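PDB 6MLT: hemolysin-related protein from Vibrio cholerae serotype O1, which is the secreted biofilm matrix protein Bap1, which binds calcium and probably carbohydrate and is thought to take part in biofilm adhesion. Local coordinates for residues A[14-19]-A[554-559]. Numbering follows the deposited sequence.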
loop_
_atom_site.group_PDB
_atom_site.type_symbol
_atom_site.label_atom_id
_atom_site.label_comp_id
_atom_site.label_asym_id
_atom_site.label_seq_id
_atom_site.Cartn_x
_atom_site.Cartn_y
_atom_site.Cartn_z
ATOM N N LYS A 14 -18.392 -12.836 16.876
ATOM C CA LYS A 14 -18.584 -13.084 18.297
ATOM C C LYS A 14 -17.402 -12.481 19.035
ATOM O O LYS A 14 -16.302 -12.368 18.483
ATOM C CB LYS A 14 -18.711 -14.580 18.614
ATOM C CG LYS A 14 -17.428 -15.386 18.423
ATOM C CD LYS A 14 -17.657 -16.868 18.688
ATOM C CE LYS A 14 -16.373 -17.664 18.536
ATOM N NZ LYS A 14 -16.613 -19.135 18.657
ATOM N N LEU A 15 -17.634 -12.099 20.288
ATOM C CA LEU A 15 -16.595 -11.449 21.070
ATOM C C LEU A 15 -15.504 -12.450 21.423
ATOM O O LEU A 15 -15.784 -13.548 21.916
ATOM C CB LEU A 15 -17.182 -10.841 22.343
ATOM C CG LEU A 15 -16.226 -9.943 23.136
ATOM C CD1 LEU A 15 -16.063 -8.602 22.447
ATOM C CD2 LEU A 15 -16.722 -9.756 24.572
ATOM N N LYS A 16 -14.257 -12.067 21.162
ATOM C CA LYS A 16 -13.102 -12.846 21.588
ATOM C C LYS A 16 -12.674 -12.466 23.000
ATOM O O LYS A 16 -12.553 -13.335 23.869
ATOM C CB LYS A 16 -11.949 -12.644 20.605
ATOM C CG LYS A 16 -10.693 -13.433 20.930
ATOM C CD LYS A 16 -9.659 -13.242 19.829
ATOM C CE LYS A 16 -8.397 -14.042 20.075
ATOM N NZ LYS A 16 -7.550 -14.074 18.852
ATOM N N TRP A 17 -12.425 -11.178 23.236
ATOM C CA TRP A 17 -12.260 -10.660 24.588
ATOM C C TRP A 17 -12.507 -9.160 24.562
ATOM O O TRP A 17 -12.575 -8.538 23.500
ATOM C CB TRP A 17 -10.873 -10.974 25.177
ATOM C CG TRP A 17 -9.640 -10.521 24.391
ATOM C CD1 TRP A 17 -8.806 -11.321 23.665
ATOM C CD2 TRP A 17 -9.086 -9.192 24.305
ATOM N NE1 TRP A 17 -7.783 -10.582 23.126
ATOM C CE2 TRP A 17 -7.930 -9.273 23.498
ATOM C CE3 TRP A 17 -9.459 -7.948 24.822
ATOM C CZ2 TRP A 17 -7.138 -8.157 23.205
ATOM C CZ3 TRP A 17 -8.677 -6.838 24.525
ATOM C CH2 TRP A 17 -7.532 -6.950 23.722
ATOM N N SER A 18 -12.644 -8.583 25.757
ATOM C CA SER A 18 -12.763 -7.141 25.902
ATOM C C SER A 18 -11.979 -6.701 27.127
ATOM O O SER A 18 -11.761 -7.481 28.061
ATOM C CB SER A 18 -14.231 -6.692 26.021
ATOM O OG SER A 18 -14.811 -7.141 27.228
ATOM N N TRP A 19 -11.536 -5.450 27.093
ATOM C CA TRP A 19 -10.886 -4.796 28.218
ATOM C C TRP A 19 -11.648 -3.514 28.506
ATOM O O TRP A 19 -11.911 -2.728 27.591
ATOM C CB TRP A 19 -9.413 -4.491 27.908
ATOM C CG TRP A 19 -8.697 -3.771 29.004
ATOM C CD1 TRP A 19 -7.894 -4.321 29.963
ATOM C CD2 TRP A 19 -8.724 -2.362 29.267
ATOM N NE1 TRP A 19 -7.427 -3.345 30.805
ATOM C CE2 TRP A 19 -7.918 -2.133 30.397
ATOM C CE3 TRP A 19 -9.349 -1.272 28.653
ATOM C CZ2 TRP A 19 -7.725 -0.862 30.931
ATOM C CZ3 TRP A 19 -9.163 -0.012 29.188
ATOM C CH2 TRP A 19 -8.355 0.184 30.315
ATOM N N VAL A 554 -11.495 -1.644 24.949
ATOM C CA VAL A 554 -11.015 -2.333 23.752
ATOM C C VAL A 554 -11.825 -3.610 23.599
ATOM O O VAL A 554 -11.948 -4.389 24.552
ATOM C CB VAL A 554 -9.509 -2.653 23.836
ATOM C CG1 VAL A 554 -9.038 -3.369 22.568
ATOM C CG2 VAL A 554 -8.703 -1.380 24.058
ATOM N N PHE A 555 -12.349 -3.830 22.401
ATOM C CA PHE A 555 -13.215 -4.964 22.120
ATOM C C PHE A 555 -12.674 -5.693 20.903
ATOM O O PHE A 555 -12.418 -5.075 19.864
ATOM C CB PHE A 555 -14.664 -4.500 21.918
ATOM C CG PHE A 555 -15.277 -3.964 23.178
ATOM C CD1 PHE A 555 -14.911 -2.721 23.662
ATOM C CD2 PHE A 555 -16.162 -4.727 23.913
ATOM C CE1 PHE A 555 -15.440 -2.241 24.849
ATOM C CE2 PHE A 555 -16.689 -4.251 25.097
ATOM C CZ PHE A 555 -16.327 -3.008 25.562
ATOM N N VAL A 556 -12.468 -6.997 21.053
ATOM C CA VAL A 556 -11.849 -7.827 20.031
ATOM C C VAL A 556 -12.831 -8.925 19.661
ATOM O O VAL A 556 -13.336 -9.632 20.537
ATOM C CB VAL A 556 -10.512 -8.415 20.516
ATOM C CG1 VAL A 556 -9.890 -9.315 19.451
ATOM C CG2 VAL A 556 -9.554 -7.284 20.884
ATOM N N TYR A 557 -13.080 -9.074 18.362
ATOM C CA TYR A 557 -14.047 -10.016 17.835
ATOM C C TYR A 557 -13.354 -11.009 16.917
ATOM O O TYR A 557 -12.249 -10.770 16.429
ATOM C CB TYR A 557 -15.155 -9.285 17.070
ATOM C CG TYR A 557 -15.952 -8.348 17.952
ATOM C CD1 TYR A 557 -15.510 -7.056 18.216
ATOM C CD2 TYR A 557 -17.129 -8.772 18.551
ATOM C CE1 TYR A 557 -16.238 -6.206 19.032
ATOM C CE2 TYR A 557 -17.856 -7.938 19.363
ATOM C CZ TYR A 557 -17.412 -6.657 19.601
ATOM O OH TYR A 557 -18.150 -5.835 20.427
ATOM N N GLU A 558 -14.038 -12.120 16.675
ATOM C CA GLU A 558 -13.575 -13.146 15.757
ATOM C C GLU A 558 -14.770 -13.666 14.973
ATOM O O GLU A 558 -15.928 -13.424 15.327
ATOM C CB GLU A 558 -12.872 -14.281 16.507
ATOM C CG GLU A 558 -13.737 -14.951 17.559
ATOM C CD GLU A 558 -13.015 -16.081 18.261
ATOM O OE1 GLU A 558 -12.490 -16.971 17.561
ATOM O OE2 GLU A 558 -12.963 -16.073 19.507
ATOM N N SER A 559 -14.479 -14.389 13.897
ATOM C CA SER A 559 -15.536 -15.000 13.103
ATOM C C SER A 559 -16.346 -15.964 13.958
ATOM O O SER A 559 -15.789 -16.801 14.669
ATOM C CB SER A 559 -14.941 -15.739 11.905
ATOM O OG SER A 559 -15.971 -16.384 11.178
HETATM O O HOH W 1 -14.866 -16.247 21.521
#
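The carbonyl oxygen of V556 takes two backbone N-H groups, from K16 N at 2.7 Å and W17 N at 3.2 Å. This is a classic beta bulge between antiparallel strands, with K16 and W17 both facing V556. The pair joins the first and last strands of the chain in one four-stranded sheet. Such a closure, with the N-terminal strand at the outer edge, is consistent with the Velcro of a beta-propeller. V556 O has its two donors tilted from the carbonyl plane, by 18° for K16 N and 27° for W17 N. Regular pairing resumes beyond the bulge, where W19 and V554 exchange two backbone hydrogen bonds.

W17 turns its indole over V556. With chi1 at 56°, the CB-CG bond is staggered between N and C, which lays the ring against the V556 side chain. V556 CG2 lies over one face, 3.5 Å from the centroid of the six-membered ring, a CH-pi contact. W17 NE1 bonds to G78 O, and L76 and I57 also pack on this side chain. On the other side of the sheet, S18 CB touches F555 CD2 at 3.5 Å. L15 CD1 makes a second CH-pi contact, over a face of the Y557 ring, 3.9 Å from its centroid. K16 extends past V556 to a salt bridge with E530. One water donates to both L15 O, at 2.9 Å, and E558 OE2, at 2.8 Å.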